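Local coordinates for protein dipeptidase AC. Metallo peptidase. MEROPS family M19 (Rhodobacter sphaeroides, PDB 3LY0) that probably hydrolyses dipeptides as a zinc-dependent metallodipeptidase, and here holds two zinc ions and a phosphinate mimic of L-Ala-D-Ala, at residues L151-L162 against L197-L208. Numbering follows the deposited sequence.
Sequences LHLFHSLGLRSL and LVAECNRLKIML
L151 is a knob in a hole formed by L197, E200, C201 and L204, where neighbouring helices pack outside the parallel strands of a TIM-barrel-like metallopeptidase. Its chi1 of -175°, placing CG opposite the backbone N, sends CD2 to within 3.6 Å of E200 CG; the other branch, CD1, meets I206 CD1 at 3.8 Å. On the more exposed side the H152 ring crosses E200 nearly at a right angle, CE1 3.0 Å from E200 OE1. That oxygen is gripped side-on by R203 NE and NH1, the latter at 2.8 Å, the guanidinium nearly coplanar with the imidazole. Were E200 replaced by an alanine, R203 would probably lose its salt-bridge mate and the hole round L151 part of one wall. L204 CB lies over one face of H155 and R160 NH2 over the opposite, both offset toward the rim; that NH2 donates to H155 O and L159 O. S161 and L162 pair in parallel with M207 and L208: M207 N donates to R160 O (3.0 Å) and L162 N to M207 O (2.8 Å); S161 OG is hydrogen-bonded to H137 ND1. Backbone bonds thus set strand register, while apolar packing round L151, flanked by polar groups, joins the helices.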
loop_
_atom_site.group_PDB
_atom_site.type_symbol
_atom_site.label_atom_id
_atom_site.label_comp_id
_atom_site.label_asym_id
_atom_site.label_seq_id
_atom_site.Cartn_x
_atom_site.Cartn_y
_atom_site.Cartn_z
ATOM N N LEU A 151 -11.737 -9.550 -13.341
ATOM C CA LEU A 151 -11.844 -9.472 -11.889
ATOM C C LEU A 151 -12.138 -10.853 -11.311
ATOM O O LEU A 151 -11.549 -11.258 -10.316
ATOM C CB LEU A 151 -12.923 -8.465 -11.466
ATOM C CG LEU A 151 -13.044 -8.209 -9.960
ATOM C CD1 LEU A 151 -11.833 -7.429 -9.485
ATOM C CD2 LEU A 151 -14.326 -7.426 -9.655
ATOM N N HIS A 152 -13.037 -11.587 -11.959
ATOM C CA HIS A 152 -13.370 -12.921 -11.494
ATOM C C HIS A 152 -12.204 -13.875 -11.676
ATOM O O HIS A 152 -11.938 -14.705 -10.810
ATOM C CB HIS A 152 -14.631 -13.424 -12.196
ATOM C CG HIS A 152 -15.819 -12.558 -11.943
ATOM N ND1 HIS A 152 -16.656 -12.748 -10.867
ATOM C CD2 HIS A 152 -16.284 -11.469 -12.600
ATOM C CE1 HIS A 152 -17.598 -11.819 -10.882
ATOM N NE2 HIS A 152 -17.400 -11.037 -11.925
ATOM N N LEU A 153 -11.495 -13.749 -12.793
ATOM C CA LEU A 153 -10.307 -14.564 -13.019
ATOM C C LEU A 153 -9.251 -14.324 -11.947
ATOM O O LEU A 153 -8.766 -15.270 -11.325
ATOM C CB LEU A 153 -9.707 -14.283 -14.392
ATOM C CG LEU A 153 -10.532 -14.744 -15.589
ATOM C CD1 LEU A 153 -9.839 -14.303 -16.861
ATOM C CD2 LEU A 153 -10.680 -16.250 -15.572
ATOM N N PHE A 154 -8.905 -13.060 -11.715
ATOM C CA PHE A 154 -7.878 -12.758 -10.726
ATOM C C PHE A 154 -8.315 -13.187 -9.331
ATOM O O PHE A 154 -7.510 -13.694 -8.563
ATOM C CB PHE A 154 -7.480 -11.272 -10.772
ATOM C CG PHE A 154 -6.430 -10.959 -11.809
ATOM C CD1 PHE A 154 -5.087 -11.203 -11.547
ATOM C CD2 PHE A 154 -6.780 -10.407 -13.036
ATOM C CE1 PHE A 154 -4.111 -10.917 -12.492
ATOM C CE2 PHE A 154 -5.811 -10.116 -13.995
ATOM C CZ PHE A 154 -4.471 -10.376 -13.717
ATOM N N HIS A 155 -9.586 -12.991 -9.003
ATOM C CA HIS A 155 -10.094 -13.434 -7.715
ATOM C C HIS A 155 -9.912 -14.944 -7.549
ATOM O O HIS A 155 -9.514 -15.421 -6.478
ATOM C CB HIS A 155 -11.565 -13.065 -7.572
ATOM C CG HIS A 155 -12.155 -13.498 -6.273
ATOM N ND1 HIS A 155 -12.915 -14.642 -6.150
ATOM C CD2 HIS A 155 -12.070 -12.962 -5.031
ATOM C CE1 HIS A 155 -13.290 -14.781 -4.889
ATOM N NE2 HIS A 155 -12.792 -13.775 -4.191
ATOM N N SER A 156 -10.193 -15.685 -8.614
ATOM C CA SER A 156 -10.096 -17.134 -8.582
ATOM C C SER A 156 -8.685 -17.598 -8.285
ATOM O O SER A 156 -8.493 -18.631 -7.637
ATOM C CB SER A 156 -10.563 -17.711 -9.909
ATOM O OG SER A 156 -11.967 -17.590 -10.032
ATOM N N LEU A 157 -7.694 -16.851 -8.755
ATOM C CA LEU A 157 -6.313 -17.245 -8.517
ATOM C C LEU A 157 -5.664 -16.600 -7.286
ATOM O O LEU A 157 -4.481 -16.828 -7.015
ATOM C CB LEU A 157 -5.462 -17.089 -9.784
ATOM C CG LEU A 157 -5.381 -15.717 -10.441
ATOM C CD1 LEU A 157 -4.491 -14.801 -9.624
ATOM C CD2 LEU A 157 -4.813 -15.864 -11.834
ATOM N N GLY A 158 -6.435 -15.814 -6.533
ATOM C CA GLY A 158 -5.992 -15.367 -5.224
ATOM C C GLY A 158 -6.035 -13.875 -4.946
ATOM O O GLY A 158 -5.668 -13.447 -3.859
ATOM N N LEU A 159 -6.474 -13.074 -5.907
ATOM C CA LEU A 159 -6.526 -11.633 -5.669
ATOM C C LEU A 159 -7.516 -11.326 -4.551
ATOM O O LEU A 159 -8.677 -11.761 -4.615
ATOM C CB LEU A 159 -6.939 -10.898 -6.940
ATOM C CG LEU A 159 -6.971 -9.376 -6.784
ATOM C CD1 LEU A 159 -5.552 -8.824 -6.738
ATOM C CD2 LEU A 159 -7.761 -8.755 -7.924
ATOM N N ARG A 160 -7.083 -10.560 -3.543
ATOM C CA ARG A 160 -7.971 -10.243 -2.428
ATOM C C ARG A 160 -8.090 -8.755 -2.110
ATOM O O ARG A 160 -8.841 -8.368 -1.212
ATOM C CB ARG A 160 -7.553 -11.014 -1.171
ATOM C CG ARG A 160 -7.756 -12.531 -1.265
ATOM C CD ARG A 160 -9.236 -12.896 -1.305
ATOM N NE ARG A 160 -9.484 -14.337 -1.403
ATOM C CZ ARG A 160 -9.541 -15.005 -2.548
ATOM N NH1 ARG A 160 -9.799 -16.311 -2.541
ATOM N NH2 ARG A 160 -9.339 -14.388 -3.701
ATOM N N SER A 161 -7.367 -7.926 -2.859
ATOM C CA SER A 161 -7.304 -6.501 -2.590
ATOM C C SER A 161 -7.031 -5.777 -3.887
ATOM O O SER A 161 -6.239 -6.242 -4.703
ATOM C CB SER A 161 -6.152 -6.236 -1.623
ATOM O OG SER A 161 -6.093 -4.875 -1.262
ATOM N N LEU A 162 -7.672 -4.628 -4.075
ATOM C CA LEU A 162 -7.575 -3.899 -5.328
ATOM C C LEU A 162 -7.754 -2.400 -5.103
ATOM O O LEU A 162 -8.755 -1.957 -4.526
ATOM C CB LEU A 162 -8.652 -4.419 -6.300
ATOM C CG LEU A 162 -8.810 -3.700 -7.635
ATOM C CD1 LEU A 162 -7.518 -3.718 -8.426
ATOM C CD2 LEU A 162 -9.947 -4.310 -8.456
ATOM N N LEU A 197 -17.359 -1.745 -10.624
ATOM C CA LEU A 197 -16.205 -2.364 -9.971
ATOM C C LEU A 197 -16.329 -2.371 -8.444
ATOM O O LEU A 197 -16.034 -3.375 -7.794
ATOM C CB LEU A 197 -14.911 -1.678 -10.407
ATOM C CG LEU A 197 -13.629 -2.208 -9.764
ATOM C CD1 LEU A 197 -13.315 -3.625 -10.240
ATOM C CD2 LEU A 197 -12.488 -1.282 -10.090
ATOM N N VAL A 198 -16.773 -1.256 -7.869
ATOM C CA VAL A 198 -17.006 -1.208 -6.430
ATOM C C VAL A 198 -18.029 -2.257 -6.010
ATOM O O VAL A 198 -17.816 -3.005 -5.066
ATOM C CB VAL A 198 -17.472 0.199 -5.975
ATOM C CG1 VAL A 198 -17.958 0.174 -4.527
ATOM C CG2 VAL A 198 -16.355 1.208 -6.154
ATOM N N ALA A 199 -19.144 -2.313 -6.733
ATOM C CA ALA A 199 -20.202 -3.253 -6.401
ATOM C C ALA A 199 -19.718 -4.703 -6.481
ATOM O O ALA A 199 -20.039 -5.516 -5.622
ATOM C CB ALA A 199 -21.406 -3.036 -7.312
ATOM N N GLU A 200 -18.933 -5.010 -7.514
ATOM C CA GLU A 200 -18.472 -6.377 -7.733
ATOM C C GLU A 200 -17.407 -6.771 -6.720
ATOM O O GLU A 200 -17.385 -7.910 -6.247
ATOM C CB GLU A 200 -17.952 -6.564 -9.156
ATOM C CG GLU A 200 -17.907 -8.014 -9.592
ATOM C CD GLU A 200 -19.290 -8.628 -9.655
ATOM O OE1 GLU A 200 -19.411 -9.852 -9.446
ATOM O OE2 GLU A 200 -20.255 -7.877 -9.911
ATOM N N CYS A 201 -16.542 -5.823 -6.362
ATOM C CA CYS A 201 -15.562 -6.108 -5.308
ATOM C C CYS A 201 -16.260 -6.367 -3.978
ATOM O O CYS A 201 -15.876 -7.270 -3.232
ATOM C CB CYS A 201 -14.528 -4.991 -5.160
ATOM S SG CYS A 201 -13.295 -4.951 -6.478
ATOM N N ASN A 202 -17.286 -5.570 -3.669
ATOM C CA ASN A 202 -18.076 -5.833 -2.469
ATOM C C ASN A 202 -18.678 -7.242 -2.484
ATOM O O ASN A 202 -18.658 -7.952 -1.483
ATOM C CB ASN A 202 -19.218 -4.824 -2.326
ATOM C CG ASN A 202 -18.764 -3.437 -1.844
ATOM O OD1 ASN A 202 -19.555 -2.501 -1.867
ATOM N ND2 ASN A 202 -17.514 -3.310 -1.384
ATOM N N ARG A 203 -19.229 -7.638 -3.627
ATOM C CA ARG A 203 -19.865 -8.947 -3.723
ATOM C C ARG A 203 -18.849 -10.076 -3.572
ATOM O O ARG A 203 -19.106 -11.068 -2.893
ATOM C CB ARG A 203 -20.627 -9.082 -5.042
ATOM C CG ARG A 203 -21.703 -10.158 -4.997
ATOM C CD ARG A 203 -22.413 -10.290 -6.333
ATOM N NE ARG A 203 -21.498 -10.738 -7.379
ATOM C CZ ARG A 203 -21.064 -11.989 -7.502
ATOM N NH1 ARG A 203 -20.228 -12.312 -8.481
ATOM N NH2 ARG A 203 -21.457 -12.918 -6.639
ATOM N N LEU A 204 -17.693 -9.913 -4.205
ATOM C CA LEU A 204 -16.624 -10.901 -4.133
ATOM C C LEU A 204 -15.810 -10.831 -2.846
ATOM O O LEU A 204 -14.957 -11.689 -2.612
ATOM C CB LEU A 204 -15.689 -10.752 -5.331
ATOM C CG LEU A 204 -16.316 -11.127 -6.681
ATOM C CD1 LEU A 204 -15.358 -10.800 -7.823
ATOM C CD2 LEU A 204 -16.699 -12.602 -6.697
ATOM N N LYS A 205 -16.078 -9.814 -2.021
ATOM C CA LYS A 205 -15.318 -9.580 -0.789
ATOM C C LYS A 205 -13.837 -9.350 -1.088
ATOM O O LYS A 205 -12.954 -9.885 -0.407
ATOM C CB LYS A 205 -15.502 -10.742 0.190
ATOM C CG LYS A 205 -16.960 -11.056 0.498
ATOM C CD LYS A 205 -17.627 -9.881 1.184
ATOM C CE LYS A 205 -19.117 -10.132 1.405
ATOM N NZ LYS A 205 -19.921 -10.017 0.145
ATOM N N ILE A 206 -13.585 -8.568 -2.130
ATOM C CA ILE A 206 -12.259 -8.039 -2.449
ATOM C C ILE A 206 -12.137 -6.660 -1.811
ATOM O O ILE A 206 -12.968 -5.789 -2.050
ATOM C CB ILE A 206 -12.068 -7.918 -3.979
ATOM C CG1 ILE A 206 -12.099 -9.310 -4.623
ATOM C CG2 ILE A 206 -10.762 -7.195 -4.311
ATOM C CD1 ILE A 206 -12.067 -9.290 -6.136
ATOM N N MET A 207 -11.104 -6.460 -0.994
ATOM C CA MET A 207 -10.890 -5.171 -0.333
ATOM C C MET A 207 -10.589 -4.096 -1.363
ATOM O O MET A 207 -9.773 -4.297 -2.254
ATOM C CB MET A 207 -9.717 -5.274 0.653
ATOM C CG MET A 207 -9.540 -4.078 1.622
ATOM S SD MET A 207 -7.883 -4.005 2.417
ATOM C CE MET A 207 -7.001 -3.064 1.165
ATOM N N LEU A 208 -11.247 -2.949 -1.233
ATOM C CA LEU A 208 -10.938 -1.796 -2.069
ATOM C C LEU A 208 -9.936 -0.897 -1.366
ATOM O O LEU A 208 -10.074 -0.619 -0.177
ATOM C CB LEU A 208 -12.214 -1.010 -2.349
ATOM C CG LEU A 208 -13.188 -1.735 -3.266
ATOM C CD1 LEU A 208 -14.609 -1.247 -3.018
ATOM C CD2 LEU A 208 -12.771 -1.527 -4.711
#